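Local coordinates for beta sliding clamp (Streptococcus pneumoniae, PDB 2AWA), which probably encircles DNA as a ring-shaped homodimer and tethers DNA polymerases and other proteins to it, which gives replication its processivity, at residues A313-H316 and K322-E325; T56-N61 and S65-I70; K155-E160 and L187-T192; T145-E150 and K206-F211. All coordinates share one frame; numbering follows the deposited sequence.

In the fold
Contact 1 and contact 2 are β hairpins held by backbone hydrogen bonds, one in the C-terminal and one in the N-terminal domain. Their centres lie about 51 Å apart, on opposite sides of the chain's centre. Contact 1 lies at an edge strand that meets the second subunit. Contact 2 is built into the middle of a sheet. Contacts 3 and 4 belong to the central domain and make no direct hydrogen bond between their segments. Contact 3 is wholly buried and rests on apolar side chains between helix and strand. Contact 4 is partly buried and joins a strand to a loop by side-chain packing and one weakly held water. These two touch each other, Leu187 CD1 lying 3.7 Å from Phe211 CZ. Contacts 2 and 4 reach the same sheet.

Contact 1. Residues A313-H316 and K322-E325; sequences AHVH and KVNE
Ala313 and Glu325 form a hydrogen-bonded antiparallel pair. Ala313 N gives a bond of 2.8 Å to Glu325 O, and Glu325 N returns one of 2.9 Å to Ala313 O. The small methyl of Ala313 and the extended chain of Glu325 are on one face of the sheet. The carboxylate of Glu325 is bound by Arg289 and Ser286 of helix 280-294 and by Ser123 of the second subunit. His314 comes next, on the other face, paired with Asn324 without backbone hydrogen bonds. Its CA instead approaches Val323 O at 3.2 Å, in a CA-H...O contact. The imidazole and the amide lie side by side and point the same way, with their planes turned 66° apart. CE1 of His314 is 3.6 Å from OD1 of Asn324, and no hydrogen bond joins the two groups. His314 NE2 is bonded to Ser312 OG, which would restrain the rotation of the ring. Val315 returns to the face of Ala313. Its N bonds to Val323 O at 3.0 Å, and its O accepts Val323 N at 2.9 Å. Val323 sets CG1 anti to its backbone N (chi1 -177°). This leaves CG2 beside that N, where it meets CB of Val315 at 4.0 Å. Both valines pack on Leu293 of helix 280-294. His316 ends the segment opposite Lys322, its CD2 near Lys322 CB at 4.4 Å. The arrangement is a β hairpin at the edge of its sheet. Residues 322-325 also pair with a strand of the second subunit, so the sheet continues across the interface of the sliding-clamp ring.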
loop_
_atom_site.group_PDB
_atom_site.type_symbol
_atom_site.label_atom_id
_atom_site.label_comp_id
_atom_site.label_asym_id
_atom_site.label_seq_id
_atom_site.Cartn_x
_atom_site.Cartn_y
_atom_site.Cartn_z
ATOM N N ALA B 313 6.938 -30.169 -12.794
ATOM C CA ALA B 313 7.846 -29.062 -12.461
ATOM C C ALA B 313 8.701 -29.409 -11.252
ATOM O O ALA B 313 8.200 -29.960 -10.241
ATOM C CB ALA B 313 7.064 -27.800 -12.185
ATOM N N HIS B 314 9.985 -29.050 -11.355
ATOM C CA HIS B 314 10.965 -29.332 -10.322
ATOM C C HIS B 314 11.886 -28.154 -10.060
ATOM O O HIS B 314 12.439 -27.555 -10.986
ATOM C CB HIS B 314 11.788 -30.550 -10.696
ATOM C CG HIS B 314 10.964 -31.702 -11.181
ATOM N ND1 HIS B 314 10.689 -32.800 -10.396
ATOM C CD2 HIS B 314 10.356 -31.924 -12.374
ATOM C CE1 HIS B 314 9.945 -33.649 -11.081
ATOM N NE2 HIS B 314 9.721 -33.139 -12.281
ATOM N N VAL B 315 12.032 -27.836 -8.777
ATOM C CA VAL B 315 12.967 -26.839 -8.312
ATOM C C VAL B 315 13.725 -27.463 -7.167
ATOM O O VAL B 315 13.128 -28.073 -6.286
ATOM C CB VAL B 315 12.246 -25.572 -7.783
ATOM C CG1 VAL B 315 13.264 -24.566 -7.222
ATOM C CG2 VAL B 315 11.371 -24.920 -8.894
ATOM N N HIS B 316 15.036 -27.307 -7.174
ATOM C CA HIS B 316 15.833 -27.705 -6.047
ATOM C C HIS B 316 16.650 -26.546 -5.550
ATOM O O HIS B 316 17.607 -26.159 -6.183
ATOM C CB HIS B 316 16.775 -28.843 -6.398
ATOM C CG HIS B 316 17.562 -29.323 -5.228
ATOM N ND1 HIS B 316 18.787 -28.790 -4.886
ATOM C CD2 HIS B 316 17.289 -30.266 -4.298
ATOM C CE1 HIS B 316 19.245 -29.402 -3.807
ATOM N NE2 HIS B 316 18.357 -30.306 -3.438
ATOM N N LYS B 322 12.515 -27.844 -1.962
ATOM C CA LYS B 322 12.399 -28.570 -3.205
ATOM C C LYS B 322 10.911 -28.610 -3.585
ATOM O O LYS B 322 10.053 -28.714 -2.711
ATOM C CB LYS B 322 13.063 -29.949 -2.997
ATOM C CG LYS B 322 12.674 -31.078 -3.923
ATOM C CD LYS B 322 13.313 -32.415 -3.440
ATOM C CE LYS B 322 13.128 -33.588 -4.450
ATOM N NZ LYS B 322 11.687 -33.839 -4.845
ATOM N N VAL B 323 10.619 -28.413 -4.861
ATOM C CA VAL B 323 9.257 -28.446 -5.387
ATOM C C VAL B 323 9.198 -29.560 -6.400
ATOM O O VAL B 323 10.033 -29.594 -7.293
ATOM C CB VAL B 323 8.880 -27.167 -6.182
ATOM C CG1 VAL B 323 7.444 -27.230 -6.646
ATOM C CG2 VAL B 323 9.068 -25.935 -5.363
ATOM N N ASN B 324 8.232 -30.464 -6.254
ATOM C CA ASN B 324 7.982 -31.529 -7.227
ATOM C C ASN B 324 6.485 -31.510 -7.490
ATOM O O ASN B 324 5.707 -31.904 -6.635
ATOM C CB ASN B 324 8.433 -32.878 -6.661
ATOM C CG ASN B 324 8.357 -34.011 -7.681
ATOM O OD1 ASN B 324 7.432 -34.092 -8.481
ATOM N ND2 ASN B 324 9.346 -34.898 -7.647
ATOM N N GLU B 325 6.070 -31.001 -8.643
ATOM C CA GLU B 325 4.650 -30.846 -8.902
ATOM C C GLU B 325 4.240 -31.394 -10.258
ATOM O O GLU B 325 4.844 -31.080 -11.256
ATOM C CB GLU B 325 4.255 -29.379 -8.799
ATOM C CG GLU B 325 2.773 -29.154 -9.068
ATOM C CD GLU B 325 2.292 -27.754 -8.746
ATOM O OE1 GLU B 325 2.880 -27.100 -7.860
ATOM O OE2 GLU B 325 1.304 -27.321 -9.388
#

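Contact 2. Residues T56-N61 and S65-I70; sequences TLIGSN and SIENFI
Leu57 and Asn68 belong to a β hairpin of strands 54-60 and 64-71. Leu57 N reaches Asn68 O at 2.8 Å, and Asn68 N reaches Leu57 O at 2.9 Å. Gly59 and Ile66 repeat this pair of hydrogen bonds two residues along. The non-hydrogen-bonded pairs Thr56-Phe69, Ile58-Glu67 and Ser60-Ser65 alternate with these and share the other face. There Thr56 OG1 comes to the edge of the Phe69 ring, near its plane, 3.6 Å from CD1. Ile58 and Glu67 run side by side and point the same way, with Ile58 CG1 4.0 Å from Glu67 CG. Towards the turn, Ser60 CB lies 3.2 Å from Ser65 OG. The hydroxyl of Ser60 sits between the backbone N and the carbonyl carbon (chi1 59°) and is bonded to Tyr135 OH. On the reverse face, Leu57 CD1 meets Ile70 CD1 at 4.4 Å. Leu57 and Asn68 pack there on helix 20-31, where Asn68 ND2 is bonded to Ala26 O. Strands 45-50 and 250-255 flank the hairpin. This is a hairpin inside a continuous antiparallel sheet with a helix against one face, as expected of the DNA-clamp fold.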
loop_
_atom_site.group_PDB
_atom_site.type_symbol
_atom_site.label_atom_id
_atom_site.label_comp_id
_atom_site.label_asym_id
_atom_site.label_seq_id
_atom_site.Cartn_x
_atom_site.Cartn_y
_atom_site.Cartn_z
ATOM N N THR B 56 -5.334 25.666 -18.879
ATOM C CA THR B 56 -4.475 24.602 -19.383
ATOM C C THR B 56 -3.474 24.242 -18.304
ATOM O O THR B 56 -2.798 25.102 -17.758
ATOM C CB THR B 56 -3.700 25.030 -20.637
ATOM O OG1 THR B 56 -4.593 25.610 -21.591
ATOM C CG2 THR B 56 -3.009 23.823 -21.285
ATOM N N LEU B 57 -3.398 22.954 -17.998
ATOM C CA LEU B 57 -2.434 22.431 -17.029
ATOM C C LEU B 57 -1.306 21.736 -17.758
ATOM O O LEU B 57 -1.532 20.740 -18.438
ATOM C CB LEU B 57 -3.115 21.440 -16.089
ATOM C CG LEU B 57 -4.261 22.055 -15.294
ATOM C CD1 LEU B 57 -5.018 20.972 -14.568
ATOM C CD2 LEU B 57 -3.745 23.114 -14.332
ATOM N N ILE B 58 -0.095 22.260 -17.599
ATOM C CA ILE B 58 1.087 21.675 -18.237
ATOM C C ILE B 58 2.059 21.041 -17.238
ATOM O O ILE B 58 2.415 21.635 -16.216
ATOM C CB ILE B 58 1.805 22.688 -19.149
ATOM C CG1 ILE B 58 0.838 23.138 -20.249
ATOM C CG2 ILE B 58 3.047 22.057 -19.760
ATOM C CD1 ILE B 58 1.407 24.168 -21.219
ATOM N N GLY B 59 2.462 19.817 -17.555
ATOM C CA GLY B 59 3.460 19.079 -16.783
ATOM C C GLY B 59 4.400 18.284 -17.676
ATOM O O GLY B 59 4.029 17.833 -18.774
ATOM N N SER B 60 5.625 18.104 -17.203
ATOM C CA SER B 60 6.628 17.380 -17.958
ATOM C C SER B 60 7.777 16.943 -17.076
ATOM O O SER B 60 8.008 17.484 -15.996
ATOM C CB SER B 60 7.169 18.240 -19.095
ATOM O OG SER B 60 7.737 19.428 -18.586
ATOM N N ASN B 61 8.500 15.942 -17.548
ATOM C CA ASN B 61 9.643 15.445 -16.836
ATOM C C ASN B 61 10.825 15.228 -17.762
ATOM O O ASN B 61 11.812 14.611 -17.361
ATOM C CB ASN B 61 9.264 14.157 -16.100
ATOM C CG ASN B 61 8.904 13.017 -17.039
ATOM O OD1 ASN B 61 9.105 13.098 -18.246
ATOM N ND2 ASN B 61 8.385 11.936 -16.473
ATOM N N SER B 65 5.354 14.744 -21.693
ATOM C CA SER B 65 4.721 15.986 -21.306
ATOM C C SER B 65 3.220 15.824 -21.467
ATOM O O SER B 65 2.757 15.178 -22.394
ATOM C CB SER B 65 5.189 17.135 -22.198
ATOM O OG SER B 65 6.583 17.340 -22.113
ATOM N N ILE B 66 2.466 16.440 -20.573
ATOM C CA ILE B 66 1.008 16.420 -20.638
ATOM C C ILE B 66 0.481 17.853 -20.638
ATOM O O ILE B 66 0.894 18.674 -19.816
ATOM C CB ILE B 66 0.415 15.650 -19.444
ATOM C CG1 ILE B 66 0.753 14.171 -19.569
ATOM C CG2 ILE B 66 -1.078 15.819 -19.390
ATOM C CD1 ILE B 66 0.416 13.341 -18.325
ATOM N N GLU B 67 -0.414 18.143 -21.577
ATOM C CA GLU B 67 -1.206 19.363 -21.548
ATOM C C GLU B 67 -2.665 18.997 -21.392
ATOM O O GLU B 67 -3.308 18.541 -22.330
ATOM C CB GLU B 67 -1.069 20.141 -22.823
ATOM C CG GLU B 67 0.320 20.533 -23.178
ATOM C CD GLU B 67 0.322 21.496 -24.333
ATOM O OE1 GLU B 67 -0.785 21.951 -24.700
ATOM O OE2 GLU B 67 1.412 21.802 -24.864
ATOM N N ASN B 68 -3.180 19.203 -20.190
ATOM C CA ASN B 68 -4.575 18.934 -19.881
ATOM C C ASN B 68 -5.369 20.240 -19.789
ATOM O O ASN B 68 -5.173 21.046 -18.889
ATOM C CB ASN B 68 -4.637 18.185 -18.562
ATOM C CG ASN B 68 -5.925 17.480 -18.355
ATOM O OD1 ASN B 68 -6.802 17.448 -19.222
ATOM N ND2 ASN B 68 -6.055 16.895 -17.190
ATOM N N PHE B 69 -6.276 20.415 -20.729
ATOM C CA PHE B 69 -7.071 21.623 -20.857
ATOM C C PHE B 69 -8.479 21.445 -20.254
ATOM O O PHE B 69 -9.162 20.464 -20.534
ATOM C CB PHE B 69 -7.134 21.944 -22.353
ATOM C CG PHE B 69 -8.088 23.011 -22.722
ATOM C CD1 PHE B 69 -7.786 24.341 -22.485
ATOM C CD2 PHE B 69 -9.270 22.700 -23.377
ATOM C CE1 PHE B 69 -8.664 25.361 -22.880
ATOM C CE2 PHE B 69 -10.146 23.711 -23.784
ATOM C CZ PHE B 69 -9.838 25.042 -23.529
ATOM N N ILE B 70 -8.892 22.391 -19.416
ATOM C CA ILE B 70 -10.277 22.475 -18.937
ATOM C C ILE B 70 -10.914 23.689 -19.584
ATOM O O ILE B 70 -10.521 24.800 -19.290
ATOM C CB ILE B 70 -10.345 22.680 -17.397
ATOM C CG1 ILE B 70 -9.512 21.641 -16.673
ATOM C CG2 ILE B 70 -11.792 22.630 -16.910
ATOM C CD1 ILE B 70 -9.211 21.998 -15.226
#

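Contact 3. Residues K155-E160 and L187-T192; sequences KKIINE and LKTVAT
Ile157 holds CG2 anti to its own backbone N and CG1 beside that N (chi1 -83°), and the chain then extends to CD1 (chi2 169°). This spreads two methyl ends towards strand 186-192. On the strand, Thr189 places OG1 between the backbone N and the carbonyl carbon, and CG2 beside the N. Its two branches therefore both face Ile157. Leu187 points its CB toward the helix, and its CD2 makes the touch. CD1 of Ile157 meets CD2 of Leu187 at 3.8 Å, methyl to methyl, the two side chains crossing at a slant. CG2 of Ile157 rests on Thr189, 3.7 Å from OG1 and 3.8 Å from CG2. Ile157 CD1 also lies 4.1 Å from Thr189 CG2, so a single isoleucine covers two residues of the strand. Leu187 and Thr189 are two apart and project from the same face of the strand, which is why one helix residue can touch both. The hydroxyl of Thr189 meets the helix by packing alone. Its hydrogen bond goes to Lys200 O on strand 196-203, which satisfies a buried polar atom and would hold the side chain in place. No hydrogen bond passes directly between the two segments, and all three touching residues are buried. The contact is thus apolar, apart from one oxygen that is bonded to its own sheet. Helix 151-161 packs on this sheet through Ile157, which also touches Phe179 of strand 176-182. Through Ile158 it packs on Leu220 and Phe223 of its companion, helix 217-226.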
loop_
_atom_site.group_PDB
_atom_site.type_symbol
_atom_site.label_atom_id
_atom_site.label_comp_id
_atom_site.label_asym_id
_atom_site.label_seq_id
_atom_site.Cartn_x
_atom_site.Cartn_y
_atom_site.Cartn_z
ATOM N N LYS B 155 -4.208 0.258 -25.412
ATOM C CA LYS B 155 -4.035 -0.294 -24.053
ATOM C C LYS B 155 -3.834 -1.806 -24.091
ATOM O O LYS B 155 -3.060 -2.351 -23.290
ATOM C CB LYS B 155 -5.238 0.016 -23.150
ATOM C CG LYS B 155 -5.438 1.509 -22.826
ATOM C CD LYS B 155 -6.495 1.693 -21.757
ATOM C CE LYS B 155 -6.680 3.136 -21.341
ATOM N NZ LYS B 155 -7.153 3.204 -19.925
ATOM N N LYS B 156 -4.520 -2.479 -25.023
ATOM C CA LYS B 156 -4.386 -3.917 -25.187
ATOM C C LYS B 156 -3.004 -4.279 -25.757
ATOM O O LYS B 156 -2.348 -5.188 -25.267
ATOM C CB LYS B 156 -5.511 -4.484 -26.049
ATOM C CG LYS B 156 -5.509 -5.997 -26.051
ATOM C CD LYS B 156 -6.792 -6.636 -26.592
ATOM C CE LYS B 156 -6.491 -8.088 -27.043
ATOM N NZ LYS B 156 -7.630 -9.043 -26.932
ATOM N N ILE B 157 -2.555 -3.564 -26.777
ATOM C CA ILE B 157 -1.192 -3.737 -27.269
ATOM C C ILE B 157 -0.151 -3.494 -26.173
ATOM O O ILE B 157 0.807 -4.229 -26.042
ATOM C CB ILE B 157 -0.920 -2.782 -28.429
ATOM C CG1 ILE B 157 -1.442 -3.386 -29.720
ATOM C CG2 ILE B 157 0.576 -2.495 -28.578
ATOM C CD1 ILE B 157 -1.448 -2.394 -30.878
ATOM N N ILE B 158 -0.350 -2.439 -25.400
ATOM C CA ILE B 158 0.573 -2.094 -24.351
ATOM C C ILE B 158 0.648 -3.210 -23.338
ATOM O O ILE B 158 1.733 -3.648 -23.021
ATOM C CB ILE B 158 0.232 -0.748 -23.704
ATOM C CG1 ILE B 158 0.456 0.377 -24.716
ATOM C CG2 ILE B 158 1.119 -0.497 -22.520
ATOM C CD1 ILE B 158 -0.223 1.697 -24.373
ATOM N N ASN B 159 -0.480 -3.720 -22.862
ATOM C CA ASN B 159 -0.439 -4.807 -21.866
ATOM C C ASN B 159 0.115 -6.116 -22.414
ATOM O O ASN B 159 0.693 -6.926 -21.658
ATOM C CB ASN B 159 -1.817 -5.056 -21.259
ATOM C CG ASN B 159 -2.124 -4.108 -20.161
ATOM O OD1 ASN B 159 -1.269 -3.834 -19.309
ATOM N ND2 ASN B 159 -3.341 -3.562 -20.172
ATOM N N GLU B 160 -0.067 -6.329 -23.717
ATOM C CA GLU B 160 0.503 -7.503 -24.349
ATOM C C GLU B 160 2.014 -7.426 -24.686
ATOM O O GLU B 160 2.622 -8.454 -24.893
ATOM C CB GLU B 160 -0.307 -7.869 -25.566
ATOM C CG GLU B 160 -1.634 -8.509 -25.178
ATOM C CD GLU B 160 -2.601 -8.663 -26.354
ATOM O OE1 GLU B 160 -2.371 -8.018 -27.420
ATOM O OE2 GLU B 160 -3.583 -9.436 -26.186
ATOM N N LEU B 187 -0.175 -3.596 -38.717
ATOM C CA LEU B 187 0.494 -3.043 -37.552
ATOM C C LEU B 187 1.190 -4.123 -36.747
ATOM O O LEU B 187 0.536 -5.029 -36.258
ATOM C CB LEU B 187 -0.518 -2.350 -36.649
ATOM C CG LEU B 187 0.119 -1.523 -35.535
ATOM C CD1 LEU B 187 0.729 -0.258 -36.121
ATOM C CD2 LEU B 187 -0.911 -1.181 -34.478
ATOM N N LYS B 188 2.506 -4.006 -36.584
ATOM C CA LYS B 188 3.276 -4.947 -35.794
ATOM C C LYS B 188 3.837 -4.226 -34.574
ATOM O O LYS B 188 4.390 -3.136 -34.700
ATOM C CB LYS B 188 4.417 -5.548 -36.620
ATOM C CG LYS B 188 5.154 -6.716 -35.931
ATOM C CD LYS B 188 6.037 -7.533 -36.904
ATOM C CE LYS B 188 7.476 -6.995 -37.001
ATOM N N THR B 189 3.691 -4.848 -33.405
ATOM C CA THR B 189 4.301 -4.356 -32.188
ATOM C C THR B 189 5.087 -5.474 -31.492
ATOM O O THR B 189 4.545 -6.550 -31.176
ATOM C CB THR B 189 3.252 -3.799 -31.198
ATOM O OG1 THR B 189 2.329 -4.839 -30.851
ATOM C CG2 THR B 189 2.511 -2.663 -31.812
ATOM N N VAL B 190 6.359 -5.186 -31.250
ATOM C CA VAL B 190 7.306 -6.152 -30.711
ATOM C C VAL B 190 8.081 -5.507 -29.586
ATOM O O VAL B 190 8.396 -4.326 -29.631
ATOM C CB VAL B 190 8.358 -6.591 -31.763
ATOM C CG1 VAL B 190 9.161 -7.777 -31.245
ATOM C CG2 VAL B 190 7.725 -6.985 -32.997
ATOM N N ALA B 191 8.426 -6.297 -28.591
ATOM C CA ALA B 191 9.306 -5.844 -27.509
ATOM C C ALA B 191 10.093 -7.040 -27.057
ATOM O O ALA B 191 9.527 -8.128 -26.965
ATOM C CB ALA B 191 8.505 -5.291 -26.349
ATOM N N THR B 192 11.389 -6.833 -26.795
ATOM C CA THR B 192 12.240 -7.884 -26.270
ATOM C C THR B 192 13.340 -7.320 -25.425
ATOM O O THR B 192 13.750 -6.204 -25.610
ATOM C CB THR B 192 12.860 -8.746 -27.385
ATOM O OG1 THR B 192 13.704 -9.740 -26.785
ATOM C CG2 THR B 192 13.657 -7.891 -28.411
#

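Contact 4. Residues T145-E150 and K206-F211; sequences TPLILE and KNSDDF
Phe211 carries the flat group of this contact, and Leu147 approaches its ring obliquely. CD2 of Leu147 lies 3.6 Å from CE2 and 3.8 Å from CZ of Phe211. The two side chains cross at about a right angle. The ring is also stacked with Phe238 of strand 233-238, and Phe211 touches Phe179 and Leu181 of strand 176-182. Phe211 has CG between the backbone N and the carbonyl carbon (chi1 53°), a torsion that carries the ring towards Leu147. The leucine ends in a fork at CG, and its two methyls divide their partners. CD2 takes the aromatic ring. CD1 takes Ser208, lying 3.6 Å from OG and 3.9 Å from CB. The serine hydroxyl therefore rests against a methyl group and makes no hydrogen bond across the contact. Leu147 is buried, whereas Ser208 and Phe211 are partly exposed. Polar linkage between the segments is slight. One water lies between Ile148 O and Lys206 O, 3.4 Å from each, and both bonds are weak. Strand 147-150 is the end strand of one sheet, bonded to strand 233-238. Residues 206-211 lead from strand 196-203 to strand 211-216, the end strand of a second sheet. Leu147 and Phe211 thus join the end strands of two sheets. This belongs to the clamp fold of the central domain, whose two sheets run on into the neighbouring domains and meet here at strands 147-150 and 211-216.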
loop_
_atom_site.group_PDB
_atom_site.type_symbol
_atom_site.label_atom_id
_atom_site.label_comp_id
_atom_site.label_asym_id
_atom_site.label_seq_id
_atom_site.Cartn_x
_atom_site.Cartn_y
_atom_site.Cartn_z
ATOM N N THR B 145 -1.170 14.584 -40.816
ATOM C CA THR B 145 -2.344 13.716 -40.863
ATOM C C THR B 145 -2.298 12.775 -39.647
ATOM O O THR B 145 -1.329 12.026 -39.470
ATOM C CB THR B 145 -2.388 12.879 -42.160
ATOM O OG1 THR B 145 -2.716 13.731 -43.277
ATOM C CG2 THR B 145 -3.417 11.735 -42.045
ATOM N N PRO B 146 -3.347 12.814 -38.809
ATOM C CA PRO B 146 -3.362 11.989 -37.617
ATOM C C PRO B 146 -3.635 10.531 -37.940
ATOM O O PRO B 146 -4.197 10.218 -38.987
ATOM C CB PRO B 146 -4.515 12.573 -36.808
ATOM C CG PRO B 146 -5.429 13.140 -37.814
ATOM C CD PRO B 146 -4.576 13.617 -38.946
ATOM N N LEU B 147 -3.206 9.652 -37.052
ATOM C CA LEU B 147 -3.590 8.249 -37.085
ATOM C C LEU B 147 -4.585 8.108 -35.959
ATOM O O LEU B 147 -4.323 8.569 -34.855
ATOM C CB LEU B 147 -2.375 7.341 -36.839
ATOM C CG LEU B 147 -2.599 5.895 -36.351
ATOM C CD1 LEU B 147 -3.215 5.003 -37.392
ATOM C CD2 LEU B 147 -1.299 5.301 -35.932
ATOM N N ILE B 148 -5.725 7.482 -36.216
ATOM C CA ILE B 148 -6.748 7.336 -35.191
ATOM C C ILE B 148 -6.872 5.883 -34.774
ATOM O O ILE B 148 -7.156 5.024 -35.590
ATOM C CB ILE B 148 -8.106 7.893 -35.651
ATOM C CG1 ILE B 148 -7.929 9.330 -36.135
ATOM C CG2 ILE B 148 -9.117 7.852 -34.503
ATOM C CD1 ILE B 148 -9.229 10.053 -36.421
ATOM N N LEU B 149 -6.650 5.622 -33.491
ATOM C CA LEU B 149 -6.813 4.282 -32.954
ATOM C C LEU B 149 -7.757 4.321 -31.772
ATOM O O LEU B 149 -7.722 5.248 -30.942
ATOM C CB LEU B 149 -5.468 3.671 -32.514
ATOM C CG LEU B 149 -4.368 3.619 -33.577
ATOM C CD1 LEU B 149 -3.026 3.159 -32.999
ATOM C CD2 LEU B 149 -4.795 2.723 -34.740
ATOM N N GLU B 150 -8.599 3.296 -31.716
ATOM C CA GLU B 150 -9.411 3.033 -30.550
ATOM C C GLU B 150 -8.422 2.861 -29.369
ATOM O O GLU B 150 -7.429 2.154 -29.489
ATOM C CB GLU B 150 -10.289 1.793 -30.826
ATOM C CG GLU B 150 -11.456 1.576 -29.863
ATOM N N LYS B 206 -9.127 0.724 -41.135
ATOM C CA LYS B 206 -8.910 1.766 -42.145
ATOM C C LYS B 206 -7.406 1.993 -42.409
ATOM O O LYS B 206 -6.560 1.798 -41.520
ATOM C CB LYS B 206 -9.576 3.080 -41.703
ATOM N N ASN B 207 -7.085 2.421 -43.628
ATOM C CA ASN B 207 -5.693 2.602 -44.053
ATOM C C ASN B 207 -5.066 3.901 -43.569
ATOM O O ASN B 207 -5.741 4.916 -43.449
ATOM C CB ASN B 207 -5.592 2.527 -45.583
ATOM C CG ASN B 207 -5.740 1.107 -46.102
ATOM O OD1 ASN B 207 -5.686 0.136 -45.324
ATOM N ND2 ASN B 207 -5.921 0.970 -47.409
ATOM N N SER B 208 -3.760 3.855 -43.319
ATOM C CA SER B 208 -3.012 5.000 -42.810
ATOM C C SER B 208 -1.612 4.998 -43.422
ATOM O O SER B 208 -1.150 3.987 -43.957
ATOM C CB SER B 208 -2.954 4.927 -41.274
ATOM O OG SER B 208 -2.238 6.004 -40.679
ATOM N N ASP B 209 -0.944 6.145 -43.364
ATOM C CA ASP B 209 0.430 6.256 -43.857
ATOM C C ASP B 209 1.383 5.464 -42.961
ATOM O O ASP B 209 1.227 5.453 -41.732
ATOM C CB ASP B 209 0.855 7.726 -43.924
ATOM N N ASP B 210 2.357 4.797 -43.575
ATOM C CA ASP B 210 3.296 3.921 -42.841
ATOM C C ASP B 210 4.222 4.656 -41.868
ATOM O O ASP B 210 4.586 5.791 -42.095
ATOM C CB ASP B 210 4.154 3.095 -43.813
ATOM C CG ASP B 210 3.367 1.970 -44.496
ATOM O OD1 ASP B 210 2.237 1.658 -44.047
ATOM O OD2 ASP B 210 3.889 1.390 -45.485
ATOM N N PHE B 211 4.596 3.989 -40.773
ATOM C CA PHE B 211 5.585 4.534 -39.847
ATOM C C PHE B 211 6.401 3.422 -39.236
ATOM O O PHE B 211 6.059 2.248 -39.371
ATOM C CB PHE B 211 4.917 5.353 -38.748
ATOM C CG PHE B 211 3.846 4.621 -38.034
ATOM C CD1 PHE B 211 4.146 3.774 -36.969
ATOM C CD2 PHE B 211 2.529 4.757 -38.418
ATOM C CE1 PHE B 211 3.132 3.085 -36.314
ATOM C CE2 PHE B 211 1.515 4.056 -37.757
ATOM C CZ PHE B 211 1.820 3.225 -36.716
HETATM O O HOH W 1 -6.631 3.700 -38.698
#